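Local coordinates for protein metallo-beta-lactamase (Pseudomonas stutzeri, PDB 4ZEJ) that probably hydrolyses beta-lactam antibiotics to substituted beta-amino acids as a class B metallo-beta-lactamase, using zinc ions held in its active site, at residues Asp1-Glu9 with His18-Leu29. Numbering follows the deposited sequence.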
loop_
_atom_site.group_PDB
_atom_site.type_symbol
_atom_site.label_atom_id
_atom_site.label_comp_id
_atom_site.label_asym_id
_atom_site.label_seq_id
_atom_site.Cartn_x
_atom_site.Cartn_y
_atom_site.Cartn_z
ATOM N N ASP A 1 -0.224 6.309 25.450
ATOM C CA ASP A 1 0.165 5.368 24.347
ATOM C C ASP A 1 -0.968 4.485 23.746
ATOM O O ASP A 1 -0.685 3.632 22.909
ATOM C CB ASP A 1 1.356 4.491 24.799
ATOM C CG ASP A 1 2.715 5.085 24.419
ATOM O OD1 ASP A 1 3.047 5.111 23.210
ATOM O OD2 ASP A 1 3.466 5.495 25.328
ATOM N N GLU A 2 -2.232 4.696 24.133
ATOM C CA GLU A 2 -3.376 4.001 23.508
ATOM C C GLU A 2 -3.456 4.355 22.011
ATOM O O GLU A 2 -3.121 5.475 21.618
ATOM C CB GLU A 2 -4.673 4.430 24.200
ATOM C CG GLU A 2 -5.980 3.824 23.675
ATOM C CD GLU A 2 -7.222 4.317 24.434
ATOM O OE1 GLU A 2 -8.363 3.962 24.018
ATOM O OE2 GLU A 2 -7.069 5.061 25.442
ATOM N N VAL A 3 -3.874 3.390 21.195
ATOM C CA VAL A 3 -4.206 3.646 19.797
ATOM C C VAL A 3 -5.596 3.104 19.491
ATOM O O VAL A 3 -6.055 2.168 20.164
ATOM C CB VAL A 3 -3.193 3.034 18.797
ATOM C CG1 VAL A 3 -1.797 3.582 19.074
ATOM C CG2 VAL A 3 -3.209 1.506 18.831
ATOM N N PRO A 4 -6.258 3.672 18.463
ATOM C CA PRO A 4 -7.545 3.104 18.050
ATOM C C PRO A 4 -7.399 1.694 17.490
ATOM O O PRO A 4 -6.301 1.300 17.083
ATOM C CB PRO A 4 -8.025 4.059 16.946
ATOM C CG PRO A 4 -7.265 5.332 17.175
ATOM C CD PRO A 4 -5.934 4.900 17.712
ATOM N N GLU A 5 -8.509 0.960 17.461
ATOM C CA GLU A 5 -8.566 -0.346 16.815
ATOM C C GLU A 5 -8.595 -0.160 15.294
ATOM O O GLU A 5 -8.881 0.926 14.799
ATOM C CB GLU A 5 -9.825 -1.119 17.240
ATOM C CG GLU A 5 -10.008 -1.347 18.746
ATOM C CD GLU A 5 -9.023 -2.325 19.365
ATOM O OE1 GLU A 5 -8.900 -2.322 20.611
ATOM O OE2 GLU A 5 -8.372 -3.111 18.639
ATOM N N LEU A 6 -8.316 -1.231 14.559
ATOM C CA LEU A 6 -8.505 -1.249 13.108
ATOM C C LEU A 6 -9.963 -0.990 12.777
ATOM O O LEU A 6 -10.852 -1.440 13.505
ATOM C CB LEU A 6 -8.138 -2.638 12.542
ATOM C CG LEU A 6 -8.271 -2.819 11.015
ATOM C CD1 LEU A 6 -6.947 -2.932 10.296
ATOM C CD2 LEU A 6 -9.109 -4.039 10.706
ATOM N N ARG A 7 -10.215 -0.307 11.671
ATOM C CA ARG A 7 -11.561 -0.289 11.095
ATOM C C ARG A 7 -11.528 -0.608 9.611
ATOM O O ARG A 7 -10.486 -0.500 8.960
ATOM C CB ARG A 7 -12.280 1.024 11.390
ATOM C CG ARG A 7 -11.598 2.220 10.796
ATOM C CD ARG A 7 -12.396 3.468 11.120
ATOM N NE ARG A 7 -11.936 4.595 10.343
ATOM C CZ ARG A 7 -10.907 5.388 10.650
ATOM N NH1 ARG A 7 -10.155 5.176 11.730
ATOM N NH2 ARG A 7 -10.629 6.407 9.845
ATOM N N ILE A 8 -12.664 -1.083 9.110
ATOM C CA ILE A 8 -12.800 -1.514 7.724
ATOM C C ILE A 8 -14.031 -0.843 7.160
ATOM O O ILE A 8 -15.111 -0.958 7.737
ATOM C CB ILE A 8 -12.911 -3.050 7.604
ATOM C CG1 ILE A 8 -11.705 -3.736 8.259
ATOM C CG2 ILE A 8 -12.955 -3.464 6.136
ATOM C CD1 ILE A 8 -11.928 -5.200 8.580
ATOM N N GLU A 9 -13.873 -0.136 6.043
ATOM C CA GLU A 9 -14.962 0.645 5.465
ATOM C C GLU A 9 -15.018 0.420 3.953
ATOM O O GLU A 9 -13.981 0.285 3.303
ATOM C CB GLU A 9 -14.773 2.130 5.869
ATOM C CG GLU A 9 -15.100 2.364 7.358
ATOM C CD GLU A 9 -14.560 3.654 7.954
ATOM O OE1 GLU A 9 -13.344 3.852 7.921
ATOM O OE2 GLU A 9 -15.355 4.453 8.517
ATOM N N HIS A 18 -8.948 -0.506 4.801
ATOM C CA HIS A 18 -8.629 -0.730 6.198
ATOM C C HIS A 18 -7.719 0.378 6.710
ATOM O O HIS A 18 -6.777 0.784 6.030
ATOM C CB HIS A 18 -8.102 -2.152 6.488
ATOM C CG HIS A 18 -6.781 -2.503 5.876
ATOM N ND1 HIS A 18 -5.577 -2.115 6.425
ATOM C CD2 HIS A 18 -6.470 -3.328 4.847
ATOM C CE1 HIS A 18 -4.586 -2.635 5.726
ATOM N NE2 HIS A 18 -5.099 -3.382 4.770
ATOM N N THR A 19 -8.063 0.903 7.880
ATOM C CA THR A 19 -7.335 1.993 8.511
ATOM C C THR A 19 -6.847 1.503 9.862
ATOM O O THR A 19 -7.641 1.012 10.673
ATOM C CB THR A 19 -8.216 3.243 8.701
ATOM O OG1 THR A 19 -8.770 3.636 7.442
ATOM C CG2 THR A 19 -7.390 4.404 9.260
ATOM N N SER A 20 -5.542 1.630 10.087
ATOM C CA SER A 20 -4.937 1.313 11.366
ATOM C C SER A 20 -3.947 2.391 11.727
ATOM O O SER A 20 -3.649 3.284 10.901
ATOM C CB SER A 20 -4.267 -0.068 11.341
ATOM O OG SER A 20 -3.231 -0.127 10.377
ATOM N N TYR A 21 -3.440 2.319 12.958
ATOM C CA TYR A 21 -2.608 3.382 13.491
ATOM C C TYR A 21 -1.353 2.916 14.220
ATOM O O TYR A 21 -1.286 1.783 14.723
ATOM C CB TYR A 21 -3.404 4.204 14.487
ATOM C CG TYR A 21 -4.681 4.871 14.033
ATOM C CD1 TYR A 21 -4.702 6.229 13.757
ATOM C CD2 TYR A 21 -5.889 4.164 13.960
ATOM C CE1 TYR A 21 -5.879 6.885 13.416
ATOM C CE2 TYR A 21 -7.069 4.806 13.593
ATOM C CZ TYR A 21 -7.056 6.171 13.333
ATOM O OH TYR A 21 -8.214 6.832 13.026
ATOM N N SER A 22 -0.378 3.812 14.313
ATOM C CA SER A 22 0.754 3.644 15.236
ATOM C C SER A 22 1.173 4.991 15.768
ATOM O O SER A 22 0.959 6.012 15.115
ATOM C CB SER A 22 1.925 2.966 14.536
ATOM O OG SER A 22 2.978 2.699 15.445
ATOM N N ARG A 23 1.739 5.002 16.971
ATOM C CA ARG A 23 2.372 6.207 17.495
ATOM C C ARG A 23 3.834 6.187 17.067
ATOM O O ARG A 23 4.559 5.273 17.443
ATOM C CB ARG A 23 2.228 6.283 19.011
ATOM C CG ARG A 23 0.802 6.624 19.431
ATOM C CD ARG A 23 0.677 6.618 20.932
ATOM N NE ARG A 23 -0.667 6.914 21.433
ATOM C CZ ARG A 23 -1.121 8.121 21.797
ATOM N NH1 ARG A 23 -0.365 9.222 21.675
ATOM N NH2 ARG A 23 -2.356 8.231 22.296
ATOM N N VAL A 24 4.242 7.180 16.266
ATOM C CA VAL A 24 5.591 7.259 15.691
ATOM C C VAL A 24 6.312 8.464 16.291
ATOM O O VAL A 24 5.750 9.563 16.343
ATOM C CB VAL A 24 5.534 7.430 14.157
ATOM C CG1 VAL A 24 6.940 7.511 13.556
ATOM C CG2 VAL A 24 4.730 6.294 13.529
ATOM N N ASN A 25 7.550 8.265 16.735
ATOM C CA ASN A 25 8.342 9.358 17.301
ATOM C C ASN A 25 8.400 10.545 16.351
ATOM O O ASN A 25 8.694 10.375 15.167
ATOM C CB ASN A 25 9.761 8.890 17.641
ATOM C CG ASN A 25 9.820 8.090 18.932
ATOM O OD1 ASN A 25 8.873 8.092 19.722
ATOM N ND2 ASN A 25 10.947 7.420 19.166
ATOM N N GLY A 26 8.067 11.731 16.867
ATOM C CA GLY A 26 8.087 12.972 16.084
ATOM C C GLY A 26 6.822 13.292 15.294
ATOM O O GLY A 26 6.677 14.414 14.794
ATOM N N PHE A 27 5.919 12.320 15.159
ATOM C CA PHE A 27 4.673 12.489 14.411
ATOM C C PHE A 27 3.416 12.226 15.276
ATOM O O PHE A 27 2.307 12.580 14.856
ATOM C CB PHE A 27 4.659 11.547 13.194
ATOM C CG PHE A 27 5.665 11.892 12.102
ATOM C CD1 PHE A 27 5.232 12.354 10.849
ATOM C CD2 PHE A 27 7.034 11.711 12.298
ATOM C CE1 PHE A 27 6.142 12.650 9.837
ATOM C CE2 PHE A 27 7.952 12.016 11.292
ATOM C CZ PHE A 27 7.502 12.480 10.058
ATOM N N GLY A 28 3.565 11.607 16.454
ATOM C CA GLY A 28 2.419 11.160 17.249
ATOM C C GLY A 28 1.617 10.055 16.565
ATOM O O GLY A 28 2.183 9.219 15.861
ATOM N N LEU A 29 0.297 10.061 16.763
ATOM C CA LEU A 29 -0.582 9.037 16.188
ATOM C C LEU A 29 -0.705 9.221 14.672
ATOM O O LEU A 29 -1.092 10.292 14.218
ATOM C CB LEU A 29 -1.987 9.118 16.802
ATOM C CG LEU A 29 -2.892 7.931 16.459
ATOM C CD1 LEU A 29 -2.514 6.710 17.269
ATOM C CD2 LEU A 29 -4.358 8.256 16.678
HETATM O O HOH W 1 -5.045 0.691 14.681
HETATM O O HOH W 2 -11.192 2.471 6.943
#
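R7 and Y21 meet because of their first torsions: CG of R7 sits between its own backbone N and carbonyl carbon (chi1 62°), which lays the extended chain beside T19, while Y21 places CG anti to its carbonyl carbon, turning the ring back to the N-terminal segment. R7 NH1 then donates to Y21 OH at 2.9 Å, with the hydroxyl lying in the guanidinium plane and that plane 42° from the ring. T19 covers one face of the guanidinium with CB and CG2, and R7 NE forms a salt bridge to E9 OE1, which is tilted from the guanidinium plane. A water joins E9 OE1 to T19 OG1. P4 lies across the Y21 ring in a CH-pi contact, its CG over the face and 3.8 Å from the ring centroid; P4 CD also reaches L29 CD2 at 3.8 Å. R23, its chain extended from CG to NE, grips E2 O side-on, NE and NH2 each 2.9 Å from that one oxygen, NH2 in the carbonyl plane and NE above it. Ahead of R7 a second water bridges the two backbones, donating to P4 O and accepting from Y21 N. True strand bonding starts at R7, whose N donates to T19 O (3.1 Å) and whose O accepts from T19 N (3.0 Å). On the face that carries I8 and H18, both side chains touch L58 of helix 52-64. Separately, S20 OG hydrogen-bonds to W50 N. This is the opening antiparallel hairpin, 7-12 with 15-24, at the edge of one sheet of the metallo-beta-lactamase alpha-beta/beta-alpha sandwich.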